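Local coordinates for protein glutamyl-tRNA(Gln) amidotransferase subunit B, mitochondrial (Saccharomyces cerevisiae, PDB 4N0H) that forms the B subunit of a mitochondrial amidotransferase complex and carries the catalytic domain of the GatB/GatE family, at residues Val224-Leu229 against Asn237-Glu242; Phe88-Tyr93 against Met286-Leu291; Thr22-Lys27 against Pro168-Val173. One frame throughout, in Å; residues are numbered along the deposited sequence.

Overall arrangement
From the N terminus, strand 14-23 runs into Thr22-Lys27, the first half of contact 3. Phe88-Tyr93 then opens contact 2 before Pro168-Val173 closes contact 3 across 140 intervening residues, so these two loops cross. Contact 1 opens only after contact 3 has closed: Val224-Leu229 meets Asn237-Glu242 across a short connection of seven residues. It is nested within the loop of 192 residues that Met286-Leu291 finally closes in contact 2. All three reach the same mixed sheet. Contact 3 pairs two of its central strands, contact 2 adds a short late strand beside strand 89-92, and contact 1 packs helix 232-248 against strand 224-226.

Contact 1. Residues Val224-Leu229 against Asn237-Glu242; sequences VELKNL and NAIKYE
Leu226 and Leu229 both rest on Ala238, and this apolar packing joins strand 224-226 and the turn after it to helix 232-248. The CD1 methyl of Leu226 lies 3.8 Å from Ala238 CB, and Leu229 CD2 reaches the same CB at 3.8 Å. One small methyl thus receives the tips of two branched side chains, which is why alanine suits this turn of the helix: its short side chain lets the leucines come close to the helix backbone. Leu226 CD1 indeed approaches the carbonyl oxygen Ala238 O at 3.7 Å, and it brushes Ile239 CG1 more loosely at 4.4 Å.

The second kind of contact is between hydrocarbon and carboxylate. Glu242 has its CG anti to the backbone N (chi1 -170°), and a bend at chi2 (67°) turns the carboxylate so that Val224 CG2 meets Glu242 OE2 at 3.7 Å, the two side chains coming from opposite directions. Leu226 CD2 lies 4.1 Å from Glu242 OE1. Neither approach is polar, and no hydrogen bond joins the two segments. The charge of this buried glutamate is instead met by Arg245, in a salt bridge to OE2, while OE1 is hydrogen-bonded to Thr271 OG1; such partners would favour the ionised form.

Backbone bonds tie the strand to its neighbours on both flanks, Leu226 to Val214 and Glu225 to Arg264; toward the helix, the contact rests on side-chain packing. The axes of strand 224-226 and of the helical segment 237-242 approach to 10.1 Å at 150°, roughly antiparallel. Strand 224-226, helix 232-248 and the adjacent parallel strand 262-264 together form a beta-alpha-beta crossover, with the helix packed over the sheet through its alanine-bearing face.

Contact 2. Residues Phe88-Tyr93 against Met286-Leu291; sequences FDRKHY and MPDPEL
Arg90 turns its CG anti to the carbonyl carbon (chi1 -59°) and then runs extended to NE, while Asp288 places its CG anti to the backbone N (chi1 -168°); these torsions bring guanidinium and carboxylate together in a salt bridge. Arg90 NE donates to Asp288 OD2 at 2.8 Å, with a weak second bond from NH2 to the same oxygen at 3.2 Å. The oxygen sits at the guanidinium edge but is met from above the carboxylate plane, the two planes standing 64° apart. Pro289 CD lies over one guanidinium face, toward its rim, Met286 runs alongside with its CE near NH1, and water 1 accepts from NH2 and lies within hydrogen-bonding distance of the carboxylates of Asp288 and Glu290. The long, many-handed arginine suits a junction: its NH1 and NH2 also bond polar side chains of another protein chain, as does His92 NE2.

The backbones pair antiparallel. Arg90 N donates to Met286 O at 2.7 Å, and Met286 N donates back to Arg90 O at 3.2 Å. Next comes the non-hydrogen-bonded pair of Asp89 and Pro287, where a residue without an N-H costs no bond across the strands. Asp288 N then donates to Phe88 O at 2.8 Å, and Leu291 CD1 packs on Phe88 CB.

Asp288 OD1 accepts from Glu290 N at 2.9 Å and Leu291 N at 3.0 Å, bonds that accompany the chain's turn after the strand. A short antiparallel bridge running into an Asx turn, with a buried arginine-aspartate salt bridge beside it, forms this part of the subunit interface.

Contact 3. Residues Thr22-Lys27 against Pro168-Val173; sequences TQLNTK and PLIELV
Thr22 and Ile170 share both backbone bonds of an antiparallel hydrogen-bonded pair: Thr22 N donates to Ile170 O at 3.0 Å, and Ile170 N to Thr22 O at 2.9 Å. Each carbonyl has further company. Water 2 donates to Ile170 O at 2.8 Å and makes a weak bond with Thr22 OG1, while Leu169 CA sends a CA-H...O contact to Thr22 O at 3.2 Å.

Beyond the non-hydrogen-bonded pair of Gln23 and Leu169, Leu24 N donates to Pro168 O at 3.0 Å. The return bond cannot form, since proline has no N-H, and Leu24 O is taken by Asn36 ND2 instead; proline thus suits the place where the pairing stops. Gln23 O is satisfied by Ser201 OG and Gln23 NE2 by Asp143, while its CG lies against Leu169 CD2 at 3.4 Å, the two side chains running side by side. Thr26 OG1 occupies the crowded position between backbone N and carbonyl carbon (chi1 55°); it bonds Asn28 O and lies 3.3 Å from Pro168 CG. Leu24 spreads both methyls over Ile170, CD1 reaching its CG1 at 3.8 Å, as befits a buried apolar side.

Strand 168-174 lies between 14-23 and 130-142, with Leu169 and Glu171 bonded to Glu141 and Gln139 of the latter. Strand 14-23 is flanked in turn by 210-218. Helix 65-78 packs nearby, through Phe70 on Thr26 and Leu78 on Leu172.

Contact 1. Residues Val224-Leu229 against Asn237-Glu242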
loop_
_atom_site.group_PDB
_atom_site.type_symbol
_atom_site.label_atom_id
_atom_site.label_comp_id
_atom_site.label_asym_id
_atom_site.label_seq_id
_atom_site.Cartn_x
_atom_site.Cartn_y
_atom_site.Cartn_z
ATOM N N VAL B 224 -2.755 12.435 33.549
ATOM C CA VAL B 224 -3.355 11.110 33.664
ATOM C C VAL B 224 -4.621 11.022 32.813
ATOM O O VAL B 224 -5.432 11.948 32.800
ATOM C CB VAL B 224 -3.662 10.753 35.142
ATOM C CG1 VAL B 224 -3.758 12.011 35.984
ATOM C CG2 VAL B 224 -4.931 9.916 35.261
ATOM N N GLU B 225 -4.776 9.919 32.087
ATOM C CA GLU B 225 -5.974 9.715 31.281
ATOM C C GLU B 225 -6.839 8.553 31.775
ATOM O O GLU B 225 -6.344 7.452 32.018
ATOM C CB GLU B 225 -5.624 9.560 29.797
ATOM C CG GLU B 225 -4.394 8.719 29.519
ATOM C CD GLU B 225 -3.964 8.790 28.066
ATOM O OE1 GLU B 225 -3.744 7.722 27.456
ATOM O OE2 GLU B 225 -3.840 9.916 27.536
ATOM N N LEU B 226 -8.133 8.820 31.929
ATOM C CA LEU B 226 -9.089 7.822 32.399
ATOM C C LEU B 226 -9.814 7.179 31.222
ATOM O O LEU B 226 -10.438 7.870 30.420
ATOM C CB LEU B 226 -10.109 8.467 33.339
ATOM C CG LEU B 226 -9.564 9.242 34.539
ATOM C CD1 LEU B 226 -10.682 10.004 35.237
ATOM C CD2 LEU B 226 -8.865 8.302 35.507
ATOM N N LYS B 227 -9.736 5.854 31.129
ATOM C CA LYS B 227 -10.344 5.127 30.017
ATOM C C LYS B 227 -11.500 4.236 30.472
ATOM O O LYS B 227 -11.693 4.009 31.666
ATOM C CB LYS B 227 -9.292 4.282 29.296
ATOM C CG LYS B 227 -8.086 5.065 28.799
ATOM C CD LYS B 227 -8.464 6.030 27.688
ATOM C CE LYS B 227 -7.236 6.723 27.117
ATOM N NZ LYS B 227 -6.258 5.748 26.564
ATOM N N ASN B 228 -12.260 3.738 29.500
ATOM C CA ASN B 228 -13.384 2.836 29.756
ATOM C C ASN B 228 -14.433 3.396 30.715
ATOM O O ASN B 228 -14.681 2.837 31.784
ATOM C CB ASN B 228 -12.890 1.462 30.219
ATOM C CG ASN B 228 -12.095 0.739 29.145
ATOM O OD1 ASN B 228 -12.664 0.146 28.227
ATOM N ND2 ASN B 228 -10.771 0.789 29.253
ATOM N N LEU B 229 -15.041 4.506 30.312
ATOM C CA LEU B 229 -16.127 5.123 31.062
ATOM C C LEU B 229 -17.407 4.993 30.242
ATOM O O LEU B 229 -17.535 5.608 29.186
ATOM C CB LEU B 229 -15.799 6.590 31.340
ATOM C CG LEU B 229 -14.434 6.801 31.999
ATOM C CD1 LEU B 229 -13.982 8.250 31.895
ATOM C CD2 LEU B 229 -14.475 6.355 33.450
ATOM N N ASN B 237 -17.856 10.599 38.198
ATOM C CA ASN B 237 -17.337 9.950 39.401
ATOM C C ASN B 237 -15.841 9.655 39.327
ATOM O O ASN B 237 -15.115 9.846 40.303
ATOM C CB ASN B 237 -18.113 8.668 39.709
ATOM C CG ASN B 237 -19.563 8.937 40.062
ATOM O OD1 ASN B 237 -19.946 10.074 40.336
ATOM N ND2 ASN B 237 -20.377 7.887 40.064
ATOM N N ALA B 238 -15.385 9.188 38.169
ATOM C CA ALA B 238 -13.969 8.910 37.971
ATOM C C ALA B 238 -13.148 10.188 38.102
ATOM O O ALA B 238 -12.061 10.181 38.680
ATOM C CB ALA B 238 -13.736 8.263 36.617
ATOM N N ILE B 239 -13.681 11.283 37.569
ATOM C CA ILE B 239 -13.021 12.582 37.647
ATOM C C ILE B 239 -12.915 13.054 39.094
ATOM O O ILE B 239 -11.856 13.500 39.536
ATOM C CB ILE B 239 -13.767 13.643 36.808
ATOM C CG1 ILE B 239 -13.580 13.374 35.313
ATOM C CG2 ILE B 239 -13.280 15.044 37.147
ATOM C CD1 ILE B 239 -14.325 14.349 34.425
ATOM N N LYS B 240 -14.018 12.946 39.828
ATOM C CA LYS B 240 -14.051 13.359 41.228
ATOM C C LYS B 240 -13.132 12.499 42.091
ATOM O O LYS B 240 -12.449 13.010 42.978
ATOM C CB LYS B 240 -15.483 13.321 41.764
ATOM C CG LYS B 240 -16.376 14.408 41.187
ATOM C CD LYS B 240 -17.850 14.063 41.326
ATOM C CE LYS B 240 -18.270 13.955 42.782
ATOM N NZ LYS B 240 -19.709 13.595 42.910
ATOM N N TYR B 241 -13.115 11.197 41.822
ATOM C CA TYR B 241 -12.241 10.283 42.548
ATOM C C TYR B 241 -10.780 10.618 42.278
ATOM O O TYR B 241 -9.988 10.767 43.207
ATOM C CB TYR B 241 -12.521 8.828 42.160
ATOM C CG TYR B 241 -11.721 7.816 42.955
ATOM C CD1 TYR B 241 -10.470 7.389 42.521
ATOM C CD2 TYR B 241 -12.214 7.289 44.143
ATOM C CE1 TYR B 241 -9.735 6.469 43.245
ATOM C CE2 TYR B 241 -11.486 6.367 44.874
ATOM C CZ TYR B 241 -10.248 5.961 44.420
ATOM O OH TYR B 241 -9.520 5.044 45.144
ATOM N N GLU B 242 -10.435 10.740 41.001
ATOM C CA GLU B 242 -9.057 10.988 40.591
ATOM C C GLU B 242 -8.549 12.340 41.084
ATOM O O GLU B 242 -7.355 12.510 41.335
ATOM C CB GLU B 242 -8.933 10.896 39.067
ATOM C CG GLU B 242 -7.505 10.905 38.549
ATOM C CD GLU B 242 -6.730 9.659 38.935
ATOM O OE1 GLU B 242 -7.362 8.639 39.291
ATOM O OE2 GLU B 242 -5.483 9.700 38.886
#

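Contact 2. Residues Phe88-Tyr93 against Met286-Leu291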
loop_
_atom_site.group_PDB
_atom_site.type_symbol
_atom_site.label_atom_id
_atom_site.label_comp_id
_atom_site.label_asym_id
_atom_site.label_seq_id
_atom_site.Cartn_x
_atom_site.Cartn_y
_atom_site.Cartn_z
ATOM N N PHE B 88 -5.278 10.251 5.772
ATOM C CA PHE B 88 -5.446 9.143 6.694
ATOM C C PHE B 88 -4.125 8.413 6.885
ATOM O O PHE B 88 -3.374 8.220 5.931
ATOM C CB PHE B 88 -6.515 8.179 6.180
ATOM C CG PHE B 88 -7.901 8.739 6.234
ATOM C CD1 PHE B 88 -8.432 9.416 5.151
ATOM C CD2 PHE B 88 -8.664 8.615 7.381
ATOM C CE1 PHE B 88 -9.709 9.942 5.206
ATOM C CE2 PHE B 88 -9.942 9.141 7.440
ATOM C CZ PHE B 88 -10.463 9.804 6.353
ATOM N N ASP B 89 -3.853 8.002 8.118
ATOM C CA ASP B 89 -2.633 7.267 8.434
ATOM C C ASP B 89 -2.980 5.909 9.027
ATOM O O ASP B 89 -4.076 5.715 9.542
ATOM C CB ASP B 89 -1.771 8.054 9.422
ATOM C CG ASP B 89 -1.681 9.529 9.069
ATOM O OD1 ASP B 89 -2.240 10.356 9.826
ATOM O OD2 ASP B 89 -1.061 9.859 8.030
ATOM N N ARG B 90 -2.039 4.976 8.950
ATOM C CA ARG B 90 -2.226 3.642 9.507
ATOM C C ARG B 90 -1.641 3.549 10.913
ATOM O O ARG B 90 -0.457 3.820 11.123
ATOM C CB ARG B 90 -1.569 2.596 8.607
ATOM C CG ARG B 90 -2.117 2.589 7.194
ATOM C CD ARG B 90 -1.435 1.540 6.335
ATOM N NE ARG B 90 -2.040 1.463 5.010
ATOM C CZ ARG B 90 -1.593 0.678 4.034
ATOM N NH1 ARG B 90 -0.540 -0.099 4.240
ATOM N NH2 ARG B 90 -2.201 0.665 2.854
ATOM N N LYS B 91 -2.483 3.169 11.869
ATOM C CA LYS B 91 -2.066 2.955 13.246
ATOM C C LYS B 91 -1.994 1.450 13.469
ATOM O O LYS B 91 -3.025 0.783 13.506
ATOM C CB LYS B 91 -3.076 3.595 14.203
ATOM C CG LYS B 91 -2.813 3.347 15.685
ATOM C CD LYS B 91 -3.930 3.951 16.534
ATOM C CE LYS B 91 -3.668 3.780 18.022
ATOM N NZ LYS B 91 -4.723 4.460 18.835
ATOM N N HIS B 92 -0.781 0.920 13.608
ATOM C CA HIS B 92 -0.561 -0.529 13.564
ATOM C C HIS B 92 -0.620 -1.222 14.931
ATOM O O HIS B 92 0.059 -0.806 15.875
ATOM C CB HIS B 92 0.791 -0.852 12.913
ATOM C CG HIS B 92 0.908 -0.422 11.480
ATOM N ND1 HIS B 92 1.471 0.780 11.107
ATOM C CD2 HIS B 92 0.556 -1.045 10.330
ATOM C CE1 HIS B 92 1.454 0.883 9.789
ATOM N NE2 HIS B 92 0.899 -0.210 9.294
ATOM N N TYR B 93 -1.432 -2.276 15.012
ATOM C CA TYR B 93 -1.395 -3.238 16.117
ATOM C C TYR B 93 -2.248 -4.471 15.801
ATOM O O TYR B 93 -3.137 -4.416 14.951
ATOM C CB TYR B 93 -1.829 -2.603 17.442
ATOM C CG TYR B 93 -3.260 -2.118 17.475
ATOM C CD1 TYR B 93 -3.595 -0.845 17.028
ATOM C CD2 TYR B 93 -4.274 -2.926 17.975
ATOM C CE1 TYR B 93 -4.904 -0.392 17.066
ATOM C CE2 TYR B 93 -5.584 -2.488 18.019
ATOM C CZ TYR B 93 -5.894 -1.222 17.563
ATOM O OH TYR B 93 -7.199 -0.788 17.606
ATOM N N MET B 286 1.896 5.555 9.705
ATOM C CA MET B 286 2.347 5.727 8.332
ATOM C C MET B 286 1.200 6.301 7.526
ATOM O O MET B 286 0.103 5.750 7.543
ATOM C CB MET B 286 2.757 4.375 7.737
ATOM C CG MET B 286 3.360 4.461 6.339
ATOM S SD MET B 286 3.715 2.839 5.610
ATOM C CE MET B 286 2.062 2.218 5.328
ATOM N N PRO B 287 1.442 7.417 6.825
ATOM C CA PRO B 287 0.403 7.933 5.927
ATOM C C PRO B 287 -0.012 6.840 4.952
ATOM O O PRO B 287 0.861 6.141 4.429
ATOM C CB PRO B 287 1.120 9.058 5.186
ATOM C CG PRO B 287 2.167 9.521 6.143
ATOM C CD PRO B 287 2.641 8.271 6.832
ATOM N N ASP B 288 -1.313 6.664 4.738
ATOM C CA ASP B 288 -1.766 5.619 3.833
ATOM C C ASP B 288 -1.250 5.887 2.421
ATOM O O ASP B 288 -1.381 6.995 1.907
ATOM C CB ASP B 288 -3.286 5.491 3.838
ATOM C CG ASP B 288 -3.758 4.235 3.143
ATOM O OD1 ASP B 288 -3.964 4.274 1.910
ATOM O OD2 ASP B 288 -3.919 3.204 3.828
ATOM N N PRO B 289 -0.628 4.874 1.802
ATOM C CA PRO B 289 -0.018 5.060 0.482
ATOM C C PRO B 289 -1.017 4.989 -0.670
ATOM O O PRO B 289 -0.637 5.285 -1.802
ATOM C CB PRO B 289 0.991 3.910 0.397
ATOM C CG PRO B 289 0.445 2.857 1.300
ATOM C CD PRO B 289 -0.282 3.572 2.407
ATOM N N GLU B 290 -2.265 4.623 -0.389
ATOM C CA GLU B 290 -3.279 4.478 -1.436
ATOM C C GLU B 290 -4.305 5.611 -1.480
ATOM O O GLU B 290 -4.685 6.072 -2.556
ATOM C CB GLU B 290 -4.020 3.152 -1.280
ATOM C CG GLU B 290 -3.156 1.929 -1.471
ATOM C CD GLU B 290 -3.983 0.679 -1.700
ATOM O OE1 GLU B 290 -4.860 0.381 -0.859
ATOM O OE2 GLU B 290 -3.767 0.006 -2.731
ATOM N N LEU B 291 -4.760 6.047 -0.312
ATOM C CA LEU B 291 -5.826 7.038 -0.237
ATOM C C LEU B 291 -5.348 8.429 -0.650
ATOM O O LEU B 291 -4.282 8.877 -0.233
ATOM C CB LEU B 291 -6.418 7.077 1.173
ATOM C CG LEU B 291 -7.100 5.781 1.620
ATOM C CD1 LEU B 291 -7.290 5.766 3.126
ATOM C CD2 LEU B 291 -8.439 5.619 0.907
HETATM O O HOH W 1 -4.673 1.612 1.726
#

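Contact 3. Residues Thr22-Lys27 against Pro168-Val173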
loop_
_atom_site.group_PDB
_atom_site.type_symbol
_atom_site.label_atom_id
_atom_site.label_comp_id
_atom_site.label_asym_id
_atom_site.label_seq_id
_atom_site.Cartn_x
_atom_site.Cartn_y
_atom_site.Cartn_z
ATOM N N THR B 22 -17.334 9.578 18.355
ATOM C CA THR B 22 -18.737 9.603 17.985
ATOM C C THR B 22 -18.982 8.836 16.688
ATOM O O THR B 22 -18.396 9.149 15.653
ATOM C CB THR B 22 -19.227 11.057 17.840
ATOM O OG1 THR B 22 -19.495 11.603 19.139
ATOM C CG2 THR B 22 -20.486 11.115 17.019
ATOM N N GLN B 23 -19.842 7.825 16.755
ATOM C CA GLN B 23 -20.227 7.070 15.572
ATOM C C GLN B 23 -21.114 7.921 14.680
ATOM O O GLN B 23 -22.139 8.432 15.128
ATOM C CB GLN B 23 -20.977 5.790 15.954
ATOM C CG GLN B 23 -20.103 4.683 16.507
ATOM C CD GLN B 23 -20.840 3.361 16.640
ATOM O OE1 GLN B 23 -22.041 3.329 16.920
ATOM N NE2 GLN B 23 -20.123 2.261 16.434
ATOM N N LEU B 24 -20.718 8.073 13.421
ATOM C CA LEU B 24 -21.531 8.797 12.451
ATOM C C LEU B 24 -22.664 7.918 11.935
ATOM O O LEU B 24 -22.488 6.714 11.747
ATOM C CB LEU B 24 -20.671 9.287 11.283
ATOM C CG LEU B 24 -19.551 10.271 11.633
ATOM C CD1 LEU B 24 -18.930 10.842 10.369
ATOM C CD2 LEU B 24 -20.065 11.386 12.536
ATOM N N ASN B 25 -23.830 8.511 11.712
ATOM C CA ASN B 25 -24.935 7.758 11.134
ATOM C C ASN B 25 -25.071 7.980 9.629
ATOM O O ASN B 25 -26.145 8.299 9.123
ATOM C CB ASN B 25 -26.258 8.010 11.874
ATOM C CG ASN B 25 -26.554 9.481 12.071
ATOM O OD1 ASN B 25 -27.141 9.876 13.081
ATOM N ND2 ASN B 25 -26.147 10.304 11.112
ATOM N N THR B 26 -23.959 7.823 8.923
ATOM C CA THR B 26 -23.989 7.736 7.474
ATOM C C THR B 26 -24.697 6.437 7.122
ATOM O O THR B 26 -24.727 5.502 7.927
ATOM C CB THR B 26 -22.568 7.705 6.891
ATOM O OG1 THR B 26 -21.837 6.636 7.497
ATOM C CG2 THR B 26 -21.849 9.019 7.170
ATOM N N LYS B 27 -25.272 6.373 5.927
ATOM C CA LYS B 27 -25.965 5.165 5.497
ATOM C C LYS B 27 -25.008 3.974 5.425
ATOM O O LYS B 27 -25.338 2.869 5.860
ATOM C CB LYS B 27 -26.639 5.383 4.144
ATOM C CG LYS B 27 -27.465 4.198 3.669
ATOM C CD LYS B 27 -28.168 4.519 2.363
ATOM C CE LYS B 27 -27.181 5.007 1.314
ATOM N NZ LYS B 27 -27.862 5.424 0.053
ATOM N N PRO B 168 -17.844 4.679 10.431
ATOM C CA PRO B 168 -17.153 5.967 10.562
ATOM C C PRO B 168 -17.275 6.564 11.961
ATOM O O PRO B 168 -18.348 6.530 12.561
ATOM C CB PRO B 168 -17.878 6.877 9.557
ATOM C CG PRO B 168 -18.822 5.997 8.798
ATOM C CD PRO B 168 -19.084 4.797 9.647
ATOM N N LEU B 169 -16.168 7.102 12.463
ATOM C CA LEU B 169 -16.144 7.822 13.728
ATOM C C LEU B 169 -15.583 9.216 13.496
ATOM O O LEU B 169 -14.787 9.429 12.579
ATOM C CB LEU B 169 -15.241 7.111 14.743
ATOM C CG LEU B 169 -15.522 5.652 15.104
ATOM C CD1 LEU B 169 -14.422 5.095 16.002
ATOM C CD2 LEU B 169 -16.855 5.563 15.792
ATOM N N ILE B 170 -16.003 10.165 14.324
ATOM C CA ILE B 170 -15.271 11.416 14.455
ATOM C C ILE B 170 -14.756 11.530 15.884
ATOM O O ILE B 170 -15.515 11.380 16.842
ATOM C CB ILE B 170 -16.126 12.643 14.110
ATOM C CG1 ILE B 170 -16.404 12.691 12.609
ATOM C CG2 ILE B 170 -15.417 13.916 14.535
ATOM C CD1 ILE B 170 -17.072 13.980 12.157
ATOM N N GLU B 171 -13.457 11.762 16.026
ATOM C CA GLU B 171 -12.886 12.001 17.340
ATOM C C GLU B 171 -12.711 13.495 17.540
ATOM O O GLU B 171 -12.071 14.168 16.732
ATOM C CB GLU B 171 -11.541 11.294 17.508
ATOM C CG GLU B 171 -10.895 11.554 18.864
ATOM C CD GLU B 171 -9.498 10.969 18.987
ATOM O OE1 GLU B 171 -8.770 11.362 19.923
ATOM O OE2 GLU B 171 -9.126 10.114 18.156
ATOM N N LEU B 172 -13.289 14.009 18.620
ATOM C CA LEU B 172 -13.132 15.411 18.978
ATOM C C LEU B 172 -12.260 15.525 20.219
ATOM O O LEU B 172 -12.546 14.916 21.248
ATOM C CB LEU B 172 -14.500 16.057 19.214
ATOM C CG LEU B 172 -14.533 17.523 19.654
ATOM C CD1 LEU B 172 -15.655 18.256 18.956
ATOM C CD2 LEU B 172 -14.684 17.637 21.165
ATOM N N VAL B 173 -11.186 16.298 20.117
ATOM C CA VAL B 173 -10.317 16.526 21.261
ATOM C C VAL B 173 -10.392 17.988 21.702
ATOM O O VAL B 173 -10.116 18.902 20.919
ATOM C CB VAL B 173 -8.860 16.156 20.944
ATOM C CG1 VAL B 173 -8.010 16.212 22.208
ATOM C CG2 VAL B 173 -8.793 14.776 20.319
HETATM O O HOH W 2 -16.804 13.162 18.567
#